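Local coordinates for ribosome-inactivating protein 3 (Zea mays, PDB 2PQG) that belongs to the ribosome-inactivating protein family of plants, at residues V121-L135 with D172-V184. Numbering follows the deposited sequence.
Sequences VTMGRAEMTRAVNDL and DTKSKLVKLVVMV
Leu135, Ala131 and Met128 of helix 125-135 pack against Lys176, Leu180 and Met183 in a buried helix-helix contact, widened by the preceding loop 121-124, which lies along helix 171-189. The helix axes approach to 9.1 Å, their directions 130° apart, and Ala131 marks the narrow point, its CA only 4.7 Å from that of Lys176. There the aliphatic part of Lys176, bent at chi2 (-61°), lies against the small side chain, with its CD 3.4 Å from Ala131 CA; it fills a hole formed by Arg130, Ala131, Asp134 and Leu135. Leu135 answers as a knob among Thr173, Lys176, Leu177 and Leu180, pressing CD1 on Leu177 CD2 and CD2 on Thr173 CG2. Farther along, Met128 and Met183 run alongside one another with opposite headings, Met128 CE 3.6 Å from Met183 SD. The side chains of Met123 and Val182 cross nearly at right angles, with Met123 SD 3.4 Å from Val182 CG1.

Before helix 125-135, Lys179 holds the loop: extended until its bend at chi4 (-54°), it brings NZ 2.8 Å from Thr122 O, in the carbonyl plane and on a lone pair. NZ also makes a weak, longer salt bridge to Glu127 OE1 (3.4 Å), while Arg130 NH2 bridges Glu127 OE2, completing a network. At the far end the carboxylates of Asp134 and Asp172 come within 2.8 Å (OD2 to OD2), which may favour protonation of one; Lys176, salt-bridged to Asp172 and near Asp134, probably offsets some repulsion. Strands 62-68 and 74-78 touch Leu180 and Leu135 respectively, so this knobs-into-holes pair belongs to the helical core against the mixed sheet, characteristic of the ribosome-inactivating protein fold.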
ATOM      1  N   VAL A 121      10.434  -6.011  -2.334  1.00 19.44           N
ATOM      2  CA  VAL A 121       9.524  -5.334  -3.250  1.00 16.14           C
ATOM      3  C   VAL A 121      10.221  -4.183  -3.978  1.00 17.32           C
ATOM      4  O   VAL A 121      10.446  -3.112  -3.399  1.00 15.36           O
ATOM      5  CB  VAL A 121       8.292  -4.799  -2.489  1.00 16.40           C
ATOM      6  CG1 VAL A 121       7.316  -4.138  -3.457  1.00 13.04           C
ATOM      7  CG2 VAL A 121       7.615  -5.943  -1.744  1.00 12.32           C
ATOM      8  N   THR A 122      10.562  -4.415  -5.247  1.00 15.77           N
ATOM      9  CA  THR A 122      11.238  -3.409  -6.052  1.00 16.18           C
ATOM     10  C   THR A 122      10.258  -2.331  -6.496  1.00 16.56           C
ATOM     11  O   THR A 122       9.233  -2.637  -7.109  1.00 13.96           O
ATOM     12  CB  THR A 122      11.894  -4.039  -7.288  1.00 16.78           C
ATOM     13  OG1 THR A 122      12.692  -5.158  -6.881  1.00 17.32           O
ATOM     14  CG2 THR A 122      12.807  -3.018  -7.981  1.00 18.43           C
ATOM     15  N   MET A 123      10.582  -1.076  -6.177  1.00 18.39           N
ATOM     16  CA  MET A 123       9.733   0.055  -6.524  1.00 17.81           C
ATOM     17  C   MET A 123      10.408   1.011  -7.490  1.00 18.08           C
ATOM     18  O   MET A 123      11.583   0.839  -7.827  1.00 20.64           O
ATOM     19  CB  MET A 123       9.283   0.778  -5.241  1.00 17.75           C
ATOM     20  CG  MET A 123       8.608  -0.149  -4.237  1.00 18.62           C
ATOM     21  SD  MET A 123       8.403   0.631  -2.624  1.00 20.36           S
ATOM     22  CE  MET A 123      10.012   0.338  -1.884  1.00 12.75           C
ATOM     23  N   GLY A 124       9.663   2.025  -7.915  1.00 17.45           N
ATOM     24  CA  GLY A 124      10.165   2.987  -8.874  1.00 18.47           C
ATOM     25  C   GLY A 124       9.027   3.379  -9.810  1.00 15.28           C
ATOM     26  O   GLY A 124       7.927   2.813  -9.759  1.00 14.04           O
ATOM     27  N   ARG A 125       9.268   4.376 -10.653  1.00 15.42           N
ATOM     28  CA  ARG A 125       8.250   4.857 -11.579  1.00 15.33           C
ATOM     29  C   ARG A 125       7.988   3.789 -12.633  1.00 14.99           C
ATOM     30  O   ARG A 125       6.833   3.459 -12.917  1.00  9.92           O
ATOM     31  CB  ARG A 125       8.710   6.160 -12.238  1.00 11.50           C
ATOM     32  CG  ARG A 125       7.685   6.793 -13.149  1.00  9.35           C
ATOM     33  CD  ARG A 125       8.317   7.901 -13.966  1.00 11.16           C
ATOM     34  NE  ARG A 125       8.769   9.020 -13.143  1.00 13.58           N
ATOM     35  CZ  ARG A 125       7.956   9.885 -12.541  1.00 16.51           C
ATOM     36  NH1 ARG A 125       8.465  10.870 -11.814  1.00 21.08           N
ATOM     37  NH2 ARG A 125       6.637   9.774 -12.666  1.00 14.28           N
ATOM     38  N   ALA A 126       9.059   3.236 -13.198  1.00 12.45           N
ATOM     39  CA  ALA A 126       8.906   2.196 -14.211  1.00 17.42           C
ATOM     40  C   ALA A 126       8.142   1.009 -13.621  1.00 17.72           C
ATOM     41  O   ALA A 126       7.308   0.396 -14.293  1.00 17.13           O
ATOM     42  CB  ALA A 126      10.270   1.746 -14.722  1.00 13.37           C
ATOM     43  N   GLU A 127       8.441   0.696 -12.361  1.00 17.59           N
ATOM     44  CA  GLU A 127       7.792  -0.396 -11.643  1.00 16.55           C
ATOM     45  C   GLU A 127       6.311  -0.096 -11.448  1.00 17.44           C
ATOM     46  O   GLU A 127       5.478  -0.999 -11.498  1.00 21.02           O
ATOM     47  CB  GLU A 127       8.443  -0.591 -10.270  1.00 21.92           C
ATOM     48  CG  GLU A 127       9.902  -1.036 -10.288  1.00 24.57           C
ATOM     49  CD  GLU A 127      10.070  -2.500 -10.662  1.00 32.28           C
ATOM     50  OE1 GLU A 127       9.066  -3.254 -10.627  1.00 24.55           O
ATOM     51  OE2 GLU A 127      11.219  -2.895 -10.979  1.00 38.85           O
ATOM     52  N   MET A 128       5.982   1.173 -11.215  1.00 16.02           N
ATOM     53  CA  MET A 128       4.589   1.572 -11.029  1.00 13.78           C
ATOM     54  C   MET A 128       3.845   1.613 -12.374  1.00 15.38           C
ATOM     55  O   MET A 128       2.642   1.347 -12.438  1.00 15.51           O
ATOM     56  CB  MET A 128       4.511   2.942 -10.353  1.00 11.46           C
ATOM     57  CG  MET A 128       3.095   3.347  -9.978  1.00  9.81           C
ATOM     58  SD  MET A 128       2.999   4.988  -9.210  1.00 20.87           S
ATOM     59  CE  MET A 128       3.521   4.660  -7.544  1.00  8.71           C
ATOM     60  N   THR A 129       4.564   1.958 -13.441  1.00 14.85           N
ATOM     61  CA  THR A 129       3.978   2.009 -14.783  1.00 16.42           C
ATOM     62  C   THR A 129       3.526   0.607 -15.220  1.00 15.80           C
ATOM     63  O   THR A 129       2.407   0.435 -15.697  1.00 13.45           O
ATOM     64  CB  THR A 129       4.991   2.568 -15.821  1.00 14.47           C
ATOM     65  OG1 THR A 129       5.321   3.919 -15.477  1.00 18.23           O
ATOM     66  CG2 THR A 129       4.397   2.545 -17.234  1.00 13.58           C
ATOM     67  N   ARG A 130       4.392  -0.388 -15.036  1.00 16.36           N
ATOM     68  CA  ARG A 130       4.078  -1.761 -15.406  1.00 17.78           C
ATOM     69  C   ARG A 130       2.974  -2.377 -14.544  1.00 18.28           C
ATOM     70  O   ARG A 130       2.156  -3.167 -15.028  1.00 20.23           O
ATOM     71  CB  ARG A 130       5.339  -2.628 -15.334  1.00 21.27           C
ATOM     72  CG  ARG A 130       6.386  -2.280 -16.372  1.00 23.89           C
ATOM     73  CD  ARG A 130       7.381  -3.408 -16.558  1.00 27.56           C
ATOM     74  NE  ARG A 130       8.303  -3.537 -15.434  1.00 37.02           N
ATOM     75  CZ  ARG A 130       9.307  -2.699 -15.189  1.00 39.43           C
ATOM     76  NH1 ARG A 130       9.521  -1.665 -15.993  1.00 41.76           N
ATOM     77  NH2 ARG A 130      10.102  -2.899 -14.144  1.00 41.73           N
ATOM     78  N   ALA A 131       2.956  -2.021 -13.265  1.00 18.28           N
ATOM     79  CA  ALA A 131       1.943  -2.526 -12.346  1.00 17.50           C
ATOM     80  C   ALA A 131       0.551  -2.054 -12.752  1.00 17.56           C
ATOM     81  O   ALA A 131      -0.397  -2.841 -12.779  1.00 20.34           O
ATOM     82  CB  ALA A 131       2.257  -2.072 -10.932  1.00 20.70           C
ATOM     83  N   VAL A 132       0.428  -0.766 -13.066  1.00 17.13           N
ATOM     84  CA  VAL A 132      -0.855  -0.214 -13.479  1.00 18.92           C
ATOM     85  C   VAL A 132      -1.284  -0.809 -14.821  1.00 21.73           C
ATOM     86  O   VAL A 132      -2.420  -1.262 -14.972  1.00 21.65           O
ATOM     87  CB  VAL A 132      -0.799   1.334 -13.592  1.00 19.67           C
ATOM     88  CG1 VAL A 132      -2.096   1.872 -14.204  1.00 15.64           C
ATOM     89  CG2 VAL A 132      -0.592   1.947 -12.214  1.00 18.52           C
ATOM     90  N   ASN A 133      -0.374  -0.831 -15.788  1.00 22.46           N
ATOM     91  CA  ASN A 133      -0.707  -1.372 -17.097  1.00 25.89           C
ATOM     92  C   ASN A 133      -1.121  -2.830 -16.998  1.00 26.78           C
ATOM     93  O   ASN A 133      -2.010  -3.280 -17.719  1.00 30.41           O
ATOM     94  CB  ASN A 133       0.478  -1.194 -18.053  1.00 25.52           C
ATOM     95  CG  ASN A 133       0.654   0.252 -18.493  1.00 28.07           C
ATOM     96  OD1 ASN A 133       1.734   0.654 -18.929  1.00 28.36           O
ATOM     97  ND2 ASN A 133      -0.417   1.042 -18.386  1.00 28.98           N
ATOM     98  N   ASP A 134      -0.485  -3.554 -16.086  1.00 29.62           N
ATOM     99  CA  ASP A 134      -0.772  -4.966 -15.868  1.00 30.22           C
ATOM    100  C   ASP A 134      -2.142  -5.142 -15.217  1.00 29.62           C
ATOM    101  O   ASP A 134      -2.985  -5.887 -15.721  1.00 31.64           O
ATOM    102  CB  ASP A 134       0.294  -5.574 -14.955  1.00 35.18           C
ATOM    103  CG  ASP A 134       0.420  -7.075 -15.114  1.00 39.12           C
ATOM    104  OD1 ASP A 134      -0.614  -7.768 -15.195  1.00 43.85           O
ATOM    105  OD2 ASP A 134       1.567  -7.565 -15.149  1.00 44.80           O
ATOM    106  N   LEU A 135      -2.355  -4.456 -14.094  1.00 25.22           N
ATOM    107  CA  LEU A 135      -3.617  -4.548 -13.360  1.00 22.30           C
ATOM    108  C   LEU A 135      -4.812  -3.969 -14.119  1.00 20.18           C
ATOM    109  O   LEU A 135      -5.962  -4.348 -13.869  1.00 16.71           O
ATOM    110  CB  LEU A 135      -3.476  -3.872 -11.988  1.00 17.96           C
ATOM    111  CG  LEU A 135      -2.512  -4.588 -11.036  1.00 13.40           C
ATOM    112  CD1 LEU A 135      -2.337  -3.763  -9.771  1.00 15.92           C
ATOM    113  CD2 LEU A 135      -3.042  -5.994 -10.711  1.00  4.78           C
ATOM    114  N   ASP A 172       1.375 -12.972 -10.428  1.00 20.78           N
ATOM    115  CA  ASP A 172       1.659 -11.707 -11.102  1.00 19.52           C
ATOM    116  C   ASP A 172       0.881 -10.542 -10.498  1.00 17.38           C
ATOM    117  O   ASP A 172       1.446  -9.478 -10.248  1.00 15.59           O
ATOM    118  CB  ASP A 172       1.350 -11.821 -12.597  1.00 22.51           C
ATOM    119  CG  ASP A 172       1.643 -10.542 -13.350  1.00 24.99           C
ATOM    120  OD1 ASP A 172       2.804 -10.074 -13.311  1.00 20.98           O
ATOM    121  OD2 ASP A 172       0.704 -10.006 -13.979  1.00 32.94           O
ATOM    122  N   THR A 173      -0.412 -10.747 -10.271  1.00 15.47           N
ATOM    123  CA  THR A 173      -1.250  -9.723  -9.678  1.00 14.97           C
ATOM    124  C   THR A 173      -0.771  -9.419  -8.251  1.00 16.65           C
ATOM    125  O   THR A 173      -0.600  -8.259  -7.884  1.00 20.18           O
ATOM    126  CB  THR A 173      -2.724 -10.171  -9.637  1.00 16.33           C
ATOM    127  OG1 THR A 173      -3.225 -10.286 -10.972  1.00 19.57           O
ATOM    128  CG2 THR A 173      -3.571  -9.173  -8.880  1.00 17.08           C
ATOM    129  N   LYS A 174      -0.551 -10.449  -7.441  1.00 15.25           N
ATOM    130  CA  LYS A 174      -0.083 -10.210  -6.078  1.00 15.00           C
ATOM    131  C   LYS A 174       1.180  -9.364  -6.087  1.00 14.57           C
ATOM    132  O   LYS A 174       1.397  -8.535  -5.207  1.00 18.36           O
ATOM    133  CB  LYS A 174       0.232 -11.523  -5.365  1.00 10.87           C
ATOM    134  CG  LYS A 174      -0.962 -12.382  -5.081  1.00 16.88           C
ATOM    135  CD  LYS A 174      -0.558 -13.519  -4.178  1.00 23.33           C
ATOM    136  CE  LYS A 174      -1.585 -14.616  -4.199  1.00 29.74           C
ATOM    137  NZ  LYS A 174      -0.965 -15.880  -3.734  1.00 37.40           N
ATOM    138  N   SER A 175       2.015  -9.591  -7.093  1.00 15.20           N
ATOM    139  CA  SER A 175       3.278  -8.888  -7.230  1.00 14.72           C
ATOM    140  C   SER A 175       3.092  -7.414  -7.550  1.00 13.36           C
ATOM    141  O   SER A 175       3.719  -6.561  -6.929  1.00 13.05           O
ATOM    142  CB  SER A 175       4.113  -9.563  -8.314  1.00 14.07           C
ATOM    143  OG  SER A 175       5.300  -8.841  -8.554  1.00 18.24           O
ATOM    144  N   LYS A 176       2.234  -7.124  -8.522  1.00 14.49           N
ATOM    145  CA  LYS A 176       1.959  -5.750  -8.928  1.00 15.42           C
ATOM    146  C   LYS A 176       1.218  -4.998  -7.817  1.00 19.65           C
ATOM    147  O   LYS A 176       1.457  -3.805  -7.582  1.00 20.37           O
ATOM    148  CB  LYS A 176       1.138  -5.757 -10.213  1.00 12.14           C
ATOM    149  CG  LYS A 176       1.886  -6.401 -11.392  1.00 15.41           C
ATOM    150  CD  LYS A 176       3.159  -5.614 -11.690  1.00 20.59           C
ATOM    151  CE  LYS A 176       3.952  -6.161 -12.866  1.00 20.71           C
ATOM    152  NZ  LYS A 176       4.833  -7.277 -12.456  1.00 27.79           N
ATOM    153  N   LEU A 177       0.335  -5.703  -7.117  1.00 17.37           N
ATOM    154  CA  LEU A 177      -0.420  -5.087  -6.039  1.00 19.03           C
ATOM    155  C   LEU A 177       0.431  -4.688  -4.844  1.00 19.58           C
ATOM    156  O   LEU A 177       0.235  -3.611  -4.286  1.00 18.67           O
ATOM    157  CB  LEU A 177      -1.558  -6.008  -5.587  1.00 17.07           C
ATOM    158  CG  LEU A 177      -2.817  -5.927  -6.462  1.00 14.08           C
ATOM    159  CD1 LEU A 177      -3.879  -6.884  -5.960  1.00  6.63           C
ATOM    160  CD2 LEU A 177      -3.346  -4.492  -6.454  1.00 14.50           C
ATOM    161  N   VAL A 178       1.386  -5.531  -4.457  1.00 21.75           N
ATOM    162  CA  VAL A 178       2.228  -5.207  -3.306  1.00 21.71           C
ATOM    163  C   VAL A 178       3.268  -4.124  -3.616  1.00 21.17           C
ATOM    164  O   VAL A 178       3.947  -3.638  -2.718  1.00 26.05           O
ATOM    165  CB  VAL A 178       2.934  -6.471  -2.745  1.00 19.43           C
ATOM    166  CG1 VAL A 178       4.087  -6.867  -3.644  1.00 14.67           C
ATOM    167  CG2 VAL A 178       3.378  -6.225  -1.305  1.00 10.74           C
ATOM    168  N   LYS A 179       3.396  -3.743  -4.880  1.00 19.05           N
ATOM    169  CA  LYS A 179       4.336  -2.690  -5.236  1.00 18.35           C
ATOM    170  C   LYS A 179       3.626  -1.356  -5.011  1.00 20.98           C
ATOM    171  O   LYS A 179       4.244  -0.370  -4.584  1.00 22.09           O
ATOM    172  CB  LYS A 179       4.754  -2.805  -6.701  1.00 15.03           C
ATOM    173  CG  LYS A 179       5.616  -4.006  -7.015  1.00 11.14           C
ATOM    174  CD  LYS A 179       5.970  -4.041  -8.488  1.00 12.00           C
ATOM    175  CE  LYS A 179       6.960  -5.150  -8.784  1.00 17.44           C
ATOM    176  NZ  LYS A 179       8.152  -5.043  -7.908  1.00 22.04           N
ATOM    177  N   LEU A 180       2.323  -1.338  -5.294  1.00 18.10           N
ATOM    178  CA  LEU A 180       1.515  -0.130  -5.129  1.00 18.38           C
ATOM    179  C   LEU A 180       1.145   0.078  -3.666  1.00 17.43           C
ATOM    180  O   LEU A 180       1.014   1.211  -3.210  1.00 13.00           O
ATOM    181  CB  LEU A 180       0.244  -0.216  -5.980  1.00 16.41           C
ATOM    182  CG  LEU A 180       0.458  -0.398  -7.487  1.00 17.36           C
ATOM    183  CD1 LEU A 180      -0.898  -0.530  -8.173  1.00 13.60           C
ATOM    184  CD2 LEU A 180       1.254   0.775  -8.060  1.00 10.83           C
ATOM    185  N   VAL A 181       0.978  -1.023  -2.940  1.00 19.59           N
ATOM    186  CA  VAL A 181       0.640  -0.955  -1.528  1.00 19.41           C
ATOM    187  C   VAL A 181       1.772  -0.258  -0.784  1.00 17.95           C
ATOM    188  O   VAL A 181       1.524   0.609   0.046  1.00 20.14           O
ATOM    189  CB  VAL A 181       0.409  -2.366  -0.927  1.00 20.00           C
ATOM    190  CG1 VAL A 181       0.207  -2.268   0.583  1.00 19.19           C
ATOM    191  CG2 VAL A 181      -0.817  -3.007  -1.564  1.00 18.02           C
ATOM    192  N   VAL A 182       3.014  -0.610  -1.102  1.00 16.68           N
ATOM    193  CA  VAL A 182       4.152   0.010  -0.432  1.00 16.15           C
ATOM    194  C   VAL A 182       4.429   1.435  -0.916  1.00 15.71           C
ATOM    195  O   VAL A 182       4.655   2.324  -0.100  1.00 16.08           O
ATOM    196  CB  VAL A 182       5.439  -0.843  -0.591  1.00 17.03           C
ATOM    197  CG1 VAL A 182       6.592  -0.178   0.127  1.00 18.65           C
ATOM    198  CG2 VAL A 182       5.221  -2.228  -0.018  1.00 11.97           C
ATOM    199  N   MET A 183       4.408   1.653  -2.232  1.00 16.13           N
ATOM    200  CA  MET A 183       4.654   2.989  -2.795  1.00 15.30           C
ATOM    201  C   MET A 183       3.559   3.999  -2.449  1.00 16.57           C
ATOM    202  O   MET A 183       3.851   5.165  -2.172  1.00 17.44           O
ATOM    203  CB  MET A 183       4.786   2.932  -4.324  1.00 14.95           C
ATOM    204  CG  MET A 183       6.081   2.323  -4.840  1.00 13.09           C
ATOM    205  SD  MET A 183       6.239   2.409  -6.641  1.00 19.31           S
ATOM    206  CE  MET A 183       5.323   0.925  -7.182  1.00 14.20           C
ATOM    207  N   VAL A 184       2.299   3.571  -2.478  1.00 17.35           N
ATOM    208  CA  VAL A 184       1.207   4.488  -2.167  1.00 18.36           C
ATOM    209  C   VAL A 184       0.753   4.486  -0.696  1.00 20.46           C
ATOM    210  O   VAL A 184       0.992   5.458   0.023  1.00 22.63           O
ATOM    211  CB  VAL A 184       0.002   4.228  -3.085  1.00 16.19           C
ATOM    212  CG1 VAL A 184      -1.094   5.222  -2.795  1.00 12.30           C
ATOM    213  CG2 VAL A 184       0.437   4.344  -4.544  1.00 14.52           C
TER
HETATM  214  O   HOH W   1      10.451  -7.346  -6.718  1.00 22.73           O